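Local coordinates for protein peroxisomal acyl-CoA oxidase 1A (Solanum lycopersicum, PDB 2FON) that probably uses bound FAD to catalyse the oxidation of acyl-CoA in peroxisomal beta-oxidation, at residues 29-41 against 616-628. Residues are numbered along the deposited sequence; the frame is centred on the assembly and turned at random.
Sequences ERKKAGFDVDEMK and RPNAVSLVDAFNY
The ring of F35 and methyl CE of M40 come down on L622, whose CD2 lies 3.5 Å from F35 CZ and 3.6 Å from M40 CE. This is the apolar centre of a contact in which the loop joining helices 27-31 and 37-45, with the adjoining turns of both, packs along the short helix 619-624 in the C-terminal helical region of an acyl-CoA oxidase; helix 37-41 crosses that helix at -46°. F35 holds its CG between backbone N and carbonyl carbon (chi1 73°), which sets the ring against S621 and L622, and M40, bent at chi2 and chi3, sets CE over one face of the F35 ring, offset toward its rim. Next to them M40 CG packs on A625 CB at 3.4 Å, while Q570 of helix 567-585 touches both F35 and L622.

Where the linking loop passes N618, G34 N donates to N618 OD1, and the same oxygen sits at the edge of the F35 ring. One turn into the helix that begins at V37, K41 NZ reaches N627 OD1 from above its carbonyl plane, at 3.0 Å.

Charges secure the other helix. R30, extended from CG to NE, grips D624 side-on through NE and NH2, the two planes nearly parallel (9° apart) but offset, so both bonds are bent; R324 also pairs with D624 OD1. E29 is met end-on by R616, NH1 to OE1 and NH2 to OE2, both on the syn sides and close to straight. R616 NH2 also pairs with D345. An alanine in place of E29 would probably leave the neighbouring cations R616 and K32 without the carboxylate that bridges them and offsets their charges. In that bridge R616 NH2 (2.8 Å) and K32 NZ (3.2 Å) approach E29 OE2 from opposite faces of its plane.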
ATOM      1  N   GLU B  29       6.538  30.060   0.830  1.00 69.17           N
ATOM      2  CA  GLU B  29       5.906  29.144   1.806  1.00 67.52           C
ATOM      3  C   GLU B  29       6.631  29.117   3.121  1.00 66.80           C
ATOM      4  O   GLU B  29       5.995  29.045   4.153  1.00 65.91           O
ATOM      5  CB  GLU B  29       5.798  27.697   1.276  1.00 67.65           C
ATOM      6  CG  GLU B  29       4.702  27.458   0.206  1.00 66.17           C
ATOM      7  CD  GLU B  29       3.271  27.608   0.715  1.00 66.32           C
ATOM      8  OE1 GLU B  29       3.014  27.463   1.936  1.00 67.08           O
ATOM      9  OE2 GLU B  29       2.387  27.875  -0.118  1.00 67.23           O
ATOM     10  N   ARG B  30       7.961  29.150   3.077  1.00 67.20           N
ATOM     11  CA  ARG B  30       8.790  29.279   4.295  1.00 68.18           C
ATOM     12  C   ARG B  30       8.538  30.588   5.083  1.00 69.64           C
ATOM     13  O   ARG B  30       8.339  30.534   6.305  1.00 69.75           O
ATOM     14  CB  ARG B  30      10.290  29.069   3.989  1.00 67.92           C
ATOM     15  CG  ARG B  30      10.672  27.539   3.849  1.00 68.75           C
ATOM     16  CD  ARG B  30      12.035  27.222   3.267  1.00 66.54           C
ATOM     17  NE  ARG B  30      12.263  25.780   3.187  1.00 67.02           N
ATOM     18  CZ  ARG B  30      12.377  25.069   2.057  1.00 68.08           C
ATOM     19  NH1 ARG B  30      12.273  25.642   0.864  1.00 69.23           N
ATOM     20  NH2 ARG B  30      12.600  23.769   2.108  1.00 65.18           N
ATOM     21  N   LYS B  31       8.501  31.737   4.383  1.00 70.53           N
ATOM     22  CA  LYS B  31       8.220  33.028   5.015  1.00 71.66           C
ATOM     23  C   LYS B  31       6.974  32.971   5.900  1.00 71.85           C
ATOM     24  O   LYS B  31       7.006  33.439   7.065  1.00 72.60           O
ATOM     25  CB  LYS B  31       8.084  34.148   3.973  1.00 72.22           C
ATOM     26  CG  LYS B  31       9.389  34.867   3.668  1.00 73.14           C
ATOM     27  CD  LYS B  31       9.350  35.448   2.260  1.00 76.80           C
ATOM     28  CE  LYS B  31      10.702  35.231   1.545  1.00 80.51           C
ATOM     29  NZ  LYS B  31      11.107  36.318   0.578  1.00 82.16           N
ATOM     30  N   LYS B  32       5.908  32.368   5.362  1.00 71.06           N
ATOM     31  CA  LYS B  32       4.595  32.294   6.023  1.00 70.78           C
ATOM     32  C   LYS B  32       4.595  31.628   7.401  1.00 71.22           C
ATOM     33  O   LYS B  32       3.536  31.505   8.028  1.00 71.11           O
ATOM     34  CB  LYS B  32       3.615  31.502   5.169  1.00 70.41           C
ATOM     35  CG  LYS B  32       3.179  32.091   3.885  1.00 68.94           C
ATOM     36  CD  LYS B  32       1.976  31.297   3.440  1.00 69.92           C
ATOM     37  CE  LYS B  32       1.947  31.137   1.930  1.00 72.29           C
ATOM     38  NZ  LYS B  32       0.902  30.180   1.503  1.00 71.95           N
ATOM     39  N   ALA B  33       5.761  31.162   7.852  1.00 71.71           N
ATOM     40  CA  ALA B  33       5.849  30.354   9.077  1.00 71.98           C
ATOM     41  C   ALA B  33       5.602  31.282  10.233  1.00 72.06           C
ATOM     42  O   ALA B  33       6.017  32.440  10.162  1.00 72.37           O
ATOM     43  CB  ALA B  33       7.219  29.710   9.214  1.00 71.71           C
ATOM     44  N   GLY B  34       4.923  30.764  11.262  1.00 71.57           N
ATOM     45  CA  GLY B  34       4.543  31.501  12.444  1.00 70.60           C
ATOM     46  C   GLY B  34       5.107  30.808  13.661  1.00 70.71           C
ATOM     47  O   GLY B  34       4.387  30.613  14.658  1.00 70.93           O
ATOM     48  N   PHE B  35       6.391  30.420  13.560  1.00 69.82           N
ATOM     49  CA  PHE B  35       7.158  29.793  14.638  1.00 68.28           C
ATOM     50  C   PHE B  35       8.623  29.723  14.248  1.00 68.03           C
ATOM     51  O   PHE B  35       8.982  29.983  13.098  1.00 66.94           O
ATOM     52  CB  PHE B  35       6.613  28.400  15.019  1.00 68.61           C
ATOM     53  CG  PHE B  35       6.899  27.305  13.997  1.00 69.39           C
ATOM     54  CD1 PHE B  35       5.989  26.999  13.015  1.00 70.15           C
ATOM     55  CD2 PHE B  35       8.088  26.588  14.027  1.00 70.96           C
ATOM     56  CE1 PHE B  35       6.256  25.981  12.074  1.00 71.31           C
ATOM     57  CE2 PHE B  35       8.356  25.598  13.097  1.00 70.80           C
ATOM     58  CZ  PHE B  35       7.431  25.283  12.131  1.00 70.20           C
ATOM     59  N   ASP B  36       9.449  29.358  15.233  1.00 68.62           N
ATOM     60  CA  ASP B  36      10.916  29.299  15.148  1.00 69.35           C
ATOM     61  C   ASP B  36      11.320  27.884  14.692  1.00 69.34           C
ATOM     62  O   ASP B  36      11.129  26.918  15.422  1.00 69.66           O
ATOM     63  CB  ASP B  36      11.488  29.628  16.548  1.00 69.37           C
ATOM     64  CG  ASP B  36      13.037  29.560  16.627  1.00 73.26           C
ATOM     65  OD1 ASP B  36      13.574  29.781  17.748  1.00 74.65           O
ATOM     66  OD2 ASP B  36      13.730  29.285  15.600  1.00 77.82           O
ATOM     67  N   VAL B  37      11.841  27.754  13.479  1.00 69.52           N
ATOM     68  CA  VAL B  37      12.149  26.435  12.926  1.00 69.44           C
ATOM     69  C   VAL B  37      13.362  25.834  13.638  1.00 69.40           C
ATOM     70  O   VAL B  37      13.411  24.613  13.866  1.00 68.52           O
ATOM     71  CB  VAL B  37      12.354  26.454  11.382  1.00 69.37           C
ATOM     72  CG1 VAL B  37      11.106  27.022  10.673  1.00 70.58           C
ATOM     73  CG2 VAL B  37      13.590  27.253  11.006  1.00 70.12           C
ATOM     74  N   ASP B  38      14.311  26.700  14.019  1.00 69.21           N
ATOM     75  CA  ASP B  38      15.544  26.245  14.673  1.00 69.08           C
ATOM     76  C   ASP B  38      15.204  25.525  15.971  1.00 67.98           C
ATOM     77  O   ASP B  38      15.784  24.472  16.287  1.00 68.69           O
ATOM     78  CB  ASP B  38      16.538  27.393  14.882  1.00 69.44           C
ATOM     79  CG  ASP B  38      17.040  28.004  13.527  1.00 73.88           C
ATOM     80  OD1 ASP B  38      16.836  29.225  13.278  1.00 77.72           O
ATOM     81  OD2 ASP B  38      17.630  27.265  12.695  1.00 77.35           O
ATOM     82  N   GLU B  39      14.230  26.043  16.709  1.00 66.02           N
ATOM     83  CA  GLU B  39      13.794  25.315  17.886  1.00 64.46           C
ATOM     84  C   GLU B  39      12.960  24.077  17.541  1.00 62.16           C
ATOM     85  O   GLU B  39      13.099  23.059  18.200  1.00 61.49           O
ATOM     86  CB  GLU B  39      13.078  26.223  18.895  1.00 65.33           C
ATOM     87  CG  GLU B  39      14.029  27.159  19.612  1.00 68.38           C
ATOM     88  CD  GLU B  39      15.009  26.467  20.574  1.00 72.95           C
ATOM     89  OE1 GLU B  39      14.639  25.424  21.211  1.00 72.14           O
ATOM     90  OE2 GLU B  39      16.150  27.008  20.698  1.00 73.75           O
ATOM     91  N   MET B  40      12.114  24.142  16.514  1.00 59.83           N
ATOM     92  CA  MET B  40      11.391  22.936  16.127  1.00 58.22           C
ATOM     93  C   MET B  40      12.331  21.788  15.766  1.00 56.65           C
ATOM     94  O   MET B  40      12.127  20.648  16.190  1.00 56.31           O
ATOM     95  CB  MET B  40      10.404  23.164  15.019  1.00 58.37           C
ATOM     96  CG  MET B  40       9.390  22.010  14.968  1.00 58.23           C
ATOM     97  SD  MET B  40       8.158  22.039  16.273  1.00 60.47           S
ATOM     98  CE  MET B  40       7.166  23.403  15.750  1.00 58.70           C
ATOM     99  N   LYS B  41      13.382  22.123  15.040  1.00 54.16           N
ATOM    100  CA  LYS B  41      14.410  21.212  14.778  1.00 53.03           C
ATOM    101  C   LYS B  41      14.786  20.530  16.082  1.00 54.90           C
ATOM    102  O   LYS B  41      14.792  19.277  16.151  1.00 56.69           O
ATOM    103  CB  LYS B  41      15.586  21.919  14.146  1.00 52.07           C
ATOM    104  CG  LYS B  41      15.258  22.669  12.843  1.00 50.64           C
ATOM    105  CD  LYS B  41      16.419  22.596  11.867  1.00 51.49           C
ATOM    106  CE  LYS B  41      16.124  23.206  10.492  1.00 51.49           C
ATOM    107  NZ  LYS B  41      17.400  23.357   9.729  1.00 50.86           N
ATOM    108  N   ARG B 616      -2.149  24.799   7.681  1.00 68.29           N
ATOM    109  CA  ARG B 616      -1.815  25.300   6.337  1.00 67.91           C
ATOM    110  C   ARG B 616      -0.601  26.240   6.197  1.00 68.22           C
ATOM    111  O   ARG B 616       0.365  25.916   5.501  1.00 69.74           O
ATOM    112  CB  ARG B 616      -3.024  25.932   5.633  1.00 66.99           C
ATOM    113  CG  ARG B 616      -2.671  26.564   4.314  1.00 65.57           C
ATOM    114  CD  ARG B 616      -1.945  25.584   3.407  1.00 68.08           C
ATOM    115  NE  ARG B 616      -1.610  26.148   2.097  1.00 73.56           N
ATOM    116  CZ  ARG B 616      -0.418  26.632   1.714  1.00 72.49           C
ATOM    117  NH1 ARG B 616       0.611  26.640   2.545  1.00 70.56           N
ATOM    118  NH2 ARG B 616      -0.254  27.094   0.474  1.00 70.29           N
ATOM    119  N   PRO B 617      -0.628  27.394   6.834  1.00 67.51           N
ATOM    120  CA  PRO B 617       0.533  28.217   6.594  1.00 67.10           C
ATOM    121  C   PRO B 617       1.813  27.594   7.050  1.00 65.96           C
ATOM    122  O   PRO B 617       2.837  28.012   6.624  1.00 66.70           O
ATOM    123  CB  PRO B 617       0.278  29.458   7.464  1.00 67.90           C
ATOM    124  CG  PRO B 617      -1.217  29.477   7.722  1.00 68.20           C
ATOM    125  CD  PRO B 617      -1.602  28.025   7.740  1.00 68.25           C
ATOM    126  N   ASN B 618       1.780  26.612   7.922  1.00 65.76           N
ATOM    127  CA  ASN B 618       3.024  26.113   8.543  1.00 65.42           C
ATOM    128  C   ASN B 618       3.563  24.784   8.064  1.00 64.68           C
ATOM    129  O   ASN B 618       4.702  24.425   8.381  1.00 64.66           O
ATOM    130  CB  ASN B 618       2.884  26.061  10.090  1.00 65.71           C
ATOM    131  CG  ASN B 618       2.554  27.410  10.691  1.00 66.53           C
ATOM    132  OD1 ASN B 618       3.435  28.173  11.133  1.00 64.02           O
ATOM    133  ND2 ASN B 618       1.277  27.728  10.680  1.00 68.64           N
ATOM    134  N   ALA B 619       2.745  24.034   7.341  1.00 64.96           N
ATOM    135  CA  ALA B 619       3.126  22.679   6.866  1.00 65.52           C
ATOM    136  C   ALA B 619       4.552  22.559   6.334  1.00 65.54           C
ATOM    137  O   ALA B 619       5.278  21.672   6.727  1.00 65.32           O
ATOM    138  CB  ALA B 619       2.147  22.176   5.852  1.00 65.16           C
ATOM    139  N   VAL B 620       4.964  23.470   5.464  1.00 66.47           N
ATOM    140  CA  VAL B 620       6.289  23.365   4.887  1.00 67.46           C
ATOM    141  C   VAL B 620       7.397  23.664   5.915  1.00 67.71           C
ATOM    142  O   VAL B 620       8.494  23.070   5.877  1.00 67.94           O
ATOM    143  CB  VAL B 620       6.419  24.231   3.626  1.00 68.17           C
ATOM    144  CG1 VAL B 620       7.839  24.316   3.230  1.00 70.26           C
ATOM    145  CG2 VAL B 620       5.611  23.616   2.441  1.00 67.15           C
ATOM    146  N   SER B 621       7.112  24.554   6.850  1.00 66.90           N
ATOM    147  CA  SER B 621       8.105  24.860   7.843  1.00 67.03           C
ATOM    148  C   SER B 621       8.204  23.699   8.783  1.00 67.42           C
ATOM    149  O   SER B 621       9.323  23.325   9.150  1.00 68.73           O
ATOM    150  CB  SER B 621       7.799  26.162   8.582  1.00 66.67           C
ATOM    151  OG  SER B 621       7.453  27.157   7.634  1.00 66.73           O
ATOM    152  N   LEU B 622       7.072  23.089   9.142  1.00 66.86           N
ATOM    153  CA  LEU B 622       7.104  21.936  10.064  1.00 66.55           C
ATOM    154  C   LEU B 622       7.770  20.702   9.535  1.00 66.64           C
ATOM    155  O   LEU B 622       8.084  19.835  10.296  1.00 67.32           O
ATOM    156  CB  LEU B 622       5.719  21.516  10.526  1.00 66.25           C
ATOM    157  CG  LEU B 622       4.918  22.480  11.380  1.00 65.74           C
ATOM    158  CD1 LEU B 622       3.406  22.173  11.319  1.00 59.31           C
ATOM    159  CD2 LEU B 622       5.439  22.438  12.791  1.00 67.68           C
ATOM    160  N   VAL B 623       7.909  20.563   8.239  1.00 67.86           N
ATOM    161  CA  VAL B 623       8.627  19.395   7.701  1.00 69.57           C
ATOM    162  C   VAL B 623      10.097  19.792   7.401  1.00 70.18           C
ATOM    163  O   VAL B 623      11.011  18.945   7.425  1.00 70.86           O
ATOM    164  CB  VAL B 623       7.914  18.761   6.501  1.00 69.81           C
ATOM    165  CG1 VAL B 623       6.512  18.302   6.917  1.00 69.58           C
ATOM    166  CG2 VAL B 623       7.797  19.783   5.325  1.00 70.72           C
ATOM    167  N   ASP B 624      10.313  21.087   7.176  1.00 69.35           N
ATOM    168  CA  ASP B 624      11.636  21.632   7.240  1.00 68.99           C
ATOM    169  C   ASP B 624      12.261  21.312   8.596  1.00 67.92           C
ATOM    170  O   ASP B 624      13.505  21.306   8.666  1.00 68.74           O
ATOM    171  CB  ASP B 624      11.654  23.164   6.987  1.00 69.83           C
ATOM    172  CG  ASP B 624      11.344  23.564   5.500  1.00 71.97           C
ATOM    173  OD1 ASP B 624      11.390  22.742   4.542  1.00 74.23           O
ATOM    174  OD2 ASP B 624      11.034  24.742   5.287  1.00 74.31           O
ATOM    175  N   ALA B 625      11.454  21.028   9.647  1.00 65.41           N
ATOM    176  CA  ALA B 625      12.014  20.861  11.039  1.00 63.63           C
ATOM    177  C   ALA B 625      12.713  19.516  11.247  1.00 63.18           C
ATOM    178  O   ALA B 625      13.502  19.329  12.169  1.00 62.69           O
ATOM    179  CB  ALA B 625      10.954  21.037  12.085  1.00 62.27           C
ATOM    180  N   PHE B 626      12.399  18.562  10.380  1.00 62.44           N
ATOM    181  CA  PHE B 626      13.023  17.224  10.415  1.00 60.88           C
ATOM    182  C   PHE B 626      14.510  17.296  10.009  1.00 59.99           C
ATOM    183  O   PHE B 626      15.288  16.339  10.187  1.00 58.90           O
ATOM    184  CB  PHE B 626      12.287  16.301   9.420  1.00 60.54           C
ATOM    185  CG  PHE B 626      10.790  16.197   9.629  1.00 59.50           C
ATOM    186  CD1 PHE B 626      10.224  16.265  10.879  1.00 61.66           C
ATOM    187  CD2 PHE B 626       9.965  15.932   8.571  1.00 60.04           C
ATOM    188  CE1 PHE B 626       8.849  16.101  11.031  1.00 63.22           C
ATOM    189  CE2 PHE B 626       8.586  15.751   8.738  1.00 60.34           C
ATOM    190  CZ  PHE B 626       8.042  15.833   9.945  1.00 59.18           C
ATOM    191  N   ASN B 627      14.877  18.407   9.384  1.00 59.27           N
ATOM    192  CA  ASN B 627      16.273  18.651   9.019  1.00 59.60           C
ATOM    193  C   ASN B 627      16.996  17.672   8.024  1.00 58.84           C
ATOM    194  O   ASN B 627      18.218  17.532   8.052  1.00 56.93           O
ATOM    195  CB  ASN B 627      17.083  18.817  10.297  1.00 59.79           C
ATOM    196  CG  ASN B 627      18.361  19.517  10.054  1.00 61.19           C
ATOM    197  OD1 ASN B 627      18.404  20.563   9.401  1.00 63.88           O
ATOM    198  ND2 ASN B 627      19.431  18.940  10.553  1.00 63.39           N
ATOM    199  N   TYR B 628      16.236  17.074   7.100  1.00 59.27           N
ATOM    200  CA  TYR B 628      16.783  16.094   6.159  1.00 59.42           C
ATOM    201  C   TYR B 628      17.464  16.706   4.994  1.00 59.39           C
ATOM    202  O   TYR B 628      16.979  17.702   4.419  1.00 60.65           O
ATOM    203  CB  TYR B 628      15.689  15.286   5.564  1.00 59.95           C
ATOM    204  CG  TYR B 628      14.995  14.456   6.550  1.00 60.07           C
ATOM    205  CD1 TYR B 628      13.601  14.407   6.556  1.00 58.38           C
ATOM    206  CD2 TYR B 628      15.710  13.690   7.449  1.00 57.41           C
ATOM    207  CE1 TYR B 628      12.932  13.604   7.458  1.00 62.99           C
ATOM    208  CE2 TYR B 628      15.057  12.898   8.378  1.00 62.40           C
ATOM    209  CZ  TYR B 628      13.657  12.860   8.391  1.00 63.68           C
ATOM    210  OH  TYR B 628      12.965  12.090   9.298  1.00 62.76           O
TER